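Local structure of mandelate racemase/muconate lactonizing protein (Thermobispora bispora, 3VC5) at residues R26-P38 against R403-C416. The protein probably catalyses the magnesium-dependent dehydration of D-glucarate to 5-dehydro-4-deoxy-D-glucarate, as a member of the enolase superfamily. Residues are numbered along the deposited sequence; the frame is centred on the assembly and turned at random.
Sequences REVRVTPVAFRDP and RDALAVMHEQYERC
Where V33 and A34 meet H410 and Y413, helix 403-415 crosses strand 26-36 almost perpendicularly, at 83°, with the axes 5.4 Å apart. The strand is an outer one of the three-stranded antiparallel sheet of the N-terminal domain; its other edge pairs with strand 50-60, and the helix, from near the C-terminus, bonds to the edge left over. Three hydrogen bonds take up successive peptide groups. H410 ND1 gives a nearly straight bond (2.8 Å) to P32 O, lying in both the imidazole and the carbonyl plane. A34 N reaches M409 O at 3.2 Å from above the carbonyl plane, the face opposite the helical donor Y413 N, so this oxygen serves helix and strand at once. Q412, its chain extended beyond CG, brings NE2 to 2.8 Å from A34 O. P32 sets its CB-CG edge on one face of the Y413 ring, CB over the centre, 3.6 Å from the centroid, in a CH-pi contact; Y413 CG, anti to its own backbone nitrogen (chi1 175°), carries the phenol to the proline. With an alanine at Y413, P32 would probably lose the ring face its CB and CG rest on, and R419 its cation-pi partner. Beyond the bonds, L406 CD1 fits against V33 CG1 at 3.7 Å and meets T31 CG2, while M409 SD lies obliquely beside the F35 ring, 3.9 Å from CD2, as a Met-aromatic contact. R29 and R403 converge on E57, whose carboxylate probably offsets their like charges. The helix thus satisfies backbone groups that no further strand pairs with, apolar contacts lying on either side.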
# COMPACT_ATOMS: atom_id res chain seq x y z
N ARG A 26 9.05 10.21 24.51
CA ARG A 26 9.10 10.81 25.85
C ARG A 26 8.05 11.91 25.98
O ARG A 26 7.36 12.01 27.01
CB ARG A 26 10.49 11.40 26.14
CG ARG A 26 10.65 11.91 27.58
CD ARG A 26 11.60 13.11 27.68
NE ARG A 26 12.84 12.91 26.92
CZ ARG A 26 13.54 13.90 26.37
NH1 ARG A 26 14.66 13.62 25.70
NH2 ARG A 26 13.13 15.16 26.46
N GLU A 27 7.94 12.75 24.95
CA GLU A 27 6.99 13.87 25.02
C GLU A 27 6.59 14.29 23.61
O GLU A 27 7.30 14.02 22.63
CB GLU A 27 7.54 15.05 25.84
CG GLU A 27 8.48 15.95 25.08
CD GLU A 27 9.03 17.11 25.91
OE1 GLU A 27 8.39 18.19 25.97
OE2 GLU A 27 10.13 16.95 26.47
N VAL A 28 5.43 14.94 23.50
CA VAL A 28 4.93 15.39 22.20
C VAL A 28 4.45 16.82 22.42
O VAL A 28 3.55 17.07 23.24
CB VAL A 28 3.79 14.50 21.67
CG1 VAL A 28 3.35 15.01 20.28
CG2 VAL A 28 4.25 13.04 21.58
N ARG A 29 5.12 17.76 21.76
CA ARG A 29 4.81 19.17 21.92
C ARG A 29 3.86 19.58 20.82
O ARG A 29 4.10 19.27 19.65
CB ARG A 29 6.11 19.97 21.80
CG ARG A 29 7.16 19.51 22.81
CD ARG A 29 8.57 20.07 22.44
NE ARG A 29 9.55 19.64 23.43
CZ ARG A 29 10.87 19.65 23.24
NH1 ARG A 29 11.39 20.02 22.07
NH2 ARG A 29 11.68 19.24 24.23
N VAL A 30 2.78 20.25 21.19
CA VAL A 30 1.76 20.64 20.24
C VAL A 30 1.60 22.15 20.29
O VAL A 30 1.30 22.70 21.34
CB VAL A 30 0.40 19.96 20.55
CG1 VAL A 30 -0.66 20.46 19.55
CG2 VAL A 30 0.54 18.43 20.50
N THR A 31 1.83 22.82 19.15
CA THR A 31 1.84 24.28 19.07
C THR A 31 0.97 24.83 17.95
O THR A 31 1.32 24.69 16.77
CB THR A 31 3.29 24.79 18.87
OG1 THR A 31 4.14 24.17 19.86
CG2 THR A 31 3.36 26.33 19.03
N PRO A 32 -0.16 25.48 18.31
CA PRO A 32 -0.94 26.08 17.23
C PRO A 32 -0.24 27.35 16.76
O PRO A 32 0.36 28.08 17.57
CB PRO A 32 -2.29 26.38 17.91
CG PRO A 32 -1.91 26.63 19.40
CD PRO A 32 -0.74 25.70 19.66
N VAL A 33 -0.34 27.63 15.46
CA VAL A 33 0.32 28.81 14.86
C VAL A 33 -0.65 29.47 13.90
O VAL A 33 -1.62 28.83 13.41
CB VAL A 33 1.61 28.41 14.07
CG1 VAL A 33 2.68 27.87 15.01
CG2 VAL A 33 1.30 27.42 12.93
N ALA A 34 -0.44 30.76 13.66
CA ALA A 34 -1.21 31.47 12.63
C ALA A 34 -0.24 32.27 11.79
O ALA A 34 0.78 32.77 12.31
CB ALA A 34 -2.26 32.41 13.25
N PHE A 35 -0.55 32.40 10.50
CA PHE A 35 0.32 33.18 9.62
C PHE A 35 -0.54 33.90 8.56
O PHE A 35 -1.71 33.55 8.39
CB PHE A 35 1.40 32.29 8.99
CG PHE A 35 0.86 31.01 8.42
CD1 PHE A 35 0.36 30.98 7.10
CD2 PHE A 35 0.89 29.82 9.18
CE1 PHE A 35 -0.18 29.76 6.56
CE2 PHE A 35 0.38 28.64 8.66
CZ PHE A 35 -0.14 28.60 7.35
N ARG A 36 0.02 34.91 7.91
CA ARG A 36 -0.74 35.78 7.02
C ARG A 36 -1.07 35.07 5.73
O ARG A 36 -0.24 34.30 5.19
CB ARG A 36 0.08 37.05 6.71
CG ARG A 36 0.29 37.91 7.94
CD ARG A 36 1.16 39.14 7.66
NE ARG A 36 2.40 38.79 6.95
CZ ARG A 36 3.53 38.40 7.54
NH1 ARG A 36 3.61 38.33 8.87
NH2 ARG A 36 4.60 38.10 6.80
N ASP A 37 -2.28 35.33 5.21
CA ASP A 37 -2.72 34.73 3.96
C ASP A 37 -3.45 35.83 3.18
O ASP A 37 -4.22 36.57 3.77
CB ASP A 37 -3.76 33.63 4.28
CG ASP A 37 -3.92 32.62 3.15
OD1 ASP A 37 -3.03 32.50 2.30
OD2 ASP A 37 -4.95 31.90 3.15
N PRO A 38 -3.21 35.93 1.86
CA PRO A 38 -3.96 36.94 1.07
C PRO A 38 -5.44 36.57 0.89
O PRO A 38 -5.85 35.46 1.26
CB PRO A 38 -3.24 36.91 -0.30
CG PRO A 38 -1.92 36.23 -0.06
CD PRO A 38 -2.20 35.22 1.05
N ARG A 403 13.05 27.56 16.42
CA ARG A 403 12.16 27.70 17.58
C ARG A 403 11.69 29.14 17.81
O ARG A 403 10.59 29.36 18.29
CB ARG A 403 12.82 27.13 18.84
CG ARG A 403 13.08 25.61 18.76
CD ARG A 403 13.70 25.02 20.03
NE ARG A 403 14.04 23.63 19.72
CZ ARG A 403 13.14 22.65 19.65
NH1 ARG A 403 11.87 22.90 19.95
NH2 ARG A 403 13.52 21.42 19.31
N ASP A 404 12.52 30.12 17.48
CA ASP A 404 12.07 31.51 17.55
C ASP A 404 10.91 31.74 16.56
O ASP A 404 9.91 32.41 16.89
CB ASP A 404 13.22 32.47 17.21
CG ASP A 404 14.20 32.65 18.36
OD1 ASP A 404 13.99 32.03 19.44
OD2 ASP A 404 15.18 33.43 18.20
N ALA A 405 11.06 31.22 15.34
CA ALA A 405 10.02 31.43 14.32
C ALA A 405 8.70 30.78 14.77
O ALA A 405 7.61 31.33 14.55
CB ALA A 405 10.45 30.87 12.96
N LEU A 406 8.83 29.61 15.39
CA LEU A 406 7.64 28.91 15.96
C LEU A 406 7.01 29.81 17.03
O LEU A 406 5.79 29.99 17.07
CB LEU A 406 8.04 27.57 16.58
CG LEU A 406 6.87 26.77 17.16
CD1 LEU A 406 5.85 26.35 16.09
CD2 LEU A 406 7.47 25.55 17.85
N ALA A 407 7.84 30.38 17.91
CA ALA A 407 7.33 31.30 18.94
C ALA A 407 6.62 32.53 18.33
O ALA A 407 5.57 32.93 18.80
CB ALA A 407 8.44 31.73 19.91
N VAL A 408 7.20 33.11 17.28
CA VAL A 408 6.58 34.26 16.60
C VAL A 408 5.18 33.85 16.09
O VAL A 408 4.19 34.57 16.26
CB VAL A 408 7.47 34.74 15.44
CG1 VAL A 408 6.72 35.70 14.50
CG2 VAL A 408 8.76 35.40 16.01
N MET A 409 5.09 32.69 15.45
CA MET A 409 3.80 32.32 14.86
C MET A 409 2.81 31.88 15.91
O MET A 409 1.61 32.03 15.71
CB MET A 409 3.91 31.23 13.80
CG MET A 409 4.56 31.68 12.52
SD MET A 409 4.17 30.46 11.26
CE MET A 409 5.27 31.06 9.96
N HIS A 410 3.30 31.32 17.01
CA HIS A 410 2.39 30.96 18.09
C HIS A 410 1.78 32.22 18.75
O HIS A 410 0.60 32.25 19.10
CB HIS A 410 3.06 30.09 19.15
CG HIS A 410 2.16 29.74 20.28
ND1 HIS A 410 1.04 28.94 20.14
CD2 HIS A 410 2.20 30.08 21.60
CE1 HIS A 410 0.44 28.81 21.31
NE2 HIS A 410 1.12 29.49 22.21
N GLU A 411 2.61 33.26 18.91
CA GLU A 411 2.12 34.50 19.47
C GLU A 411 1.06 35.09 18.52
O GLU A 411 0.04 35.61 18.98
CB GLU A 411 3.27 35.49 19.67
CG GLU A 411 2.91 36.75 20.51
CD GLU A 411 2.22 37.83 19.68
OE1 GLU A 411 2.46 37.87 18.43
OE2 GLU A 411 1.41 38.62 20.26
N GLN A 412 1.28 34.97 17.21
CA GLN A 412 0.28 35.46 16.25
C GLN A 412 -1.03 34.70 16.45
O GLN A 412 -2.10 35.29 16.44
CB GLN A 412 0.82 35.30 14.83
CG GLN A 412 1.92 36.33 14.54
CD GLN A 412 2.66 36.18 13.22
OE1 GLN A 412 3.49 37.05 12.90
NE2 GLN A 412 2.42 35.09 12.46
N TYR A 413 -0.95 33.37 16.57
CA TYR A 413 -2.15 32.57 16.85
C TYR A 413 -2.90 33.10 18.06
O TYR A 413 -4.13 33.26 18.03
CB TYR A 413 -1.76 31.10 17.08
CG TYR A 413 -2.94 30.25 17.50
CD1 TYR A 413 -3.78 29.70 16.55
CD2 TYR A 413 -3.21 30.04 18.85
CE1 TYR A 413 -4.89 28.91 16.94
CE2 TYR A 413 -4.30 29.27 19.25
CZ TYR A 413 -5.14 28.72 18.29
OH TYR A 413 -6.21 27.96 18.70
N GLU A 414 -2.16 33.36 19.14
CA GLU A 414 -2.81 33.79 20.38
C GLU A 414 -3.70 35.01 20.17
O GLU A 414 -4.80 35.07 20.72
CB GLU A 414 -1.79 34.04 21.52
CG GLU A 414 -1.20 32.75 22.10
CD GLU A 414 -2.25 31.85 22.77
OE1 GLU A 414 -2.88 32.28 23.76
OE2 GLU A 414 -2.45 30.70 22.31
N ARG A 415 -3.26 35.98 19.37
CA ARG A 415 -4.04 37.22 19.24
C ARG A 415 -4.69 37.47 17.89
O ARG A 415 -5.20 38.55 17.67
CB ARG A 415 -3.20 38.43 19.65
CG ARG A 415 -1.80 38.37 19.18
CD ARG A 415 -1.58 39.13 17.90
NE ARG A 415 -0.15 39.23 17.60
CZ ARG A 415 0.36 39.63 16.43
NH1 ARG A 415 -0.44 40.02 15.44
NH2 ARG A 415 1.66 39.66 16.27
N CYS A 416 -4.74 36.46 17.02
CA CYS A 416 -5.20 36.72 15.66
C CYS A 416 -6.73 36.76 15.56
O CYS A 416 -7.28 37.21 14.54
CB CYS A 416 -4.62 35.69 14.69
SG CYS A 416 -5.45 34.06 14.76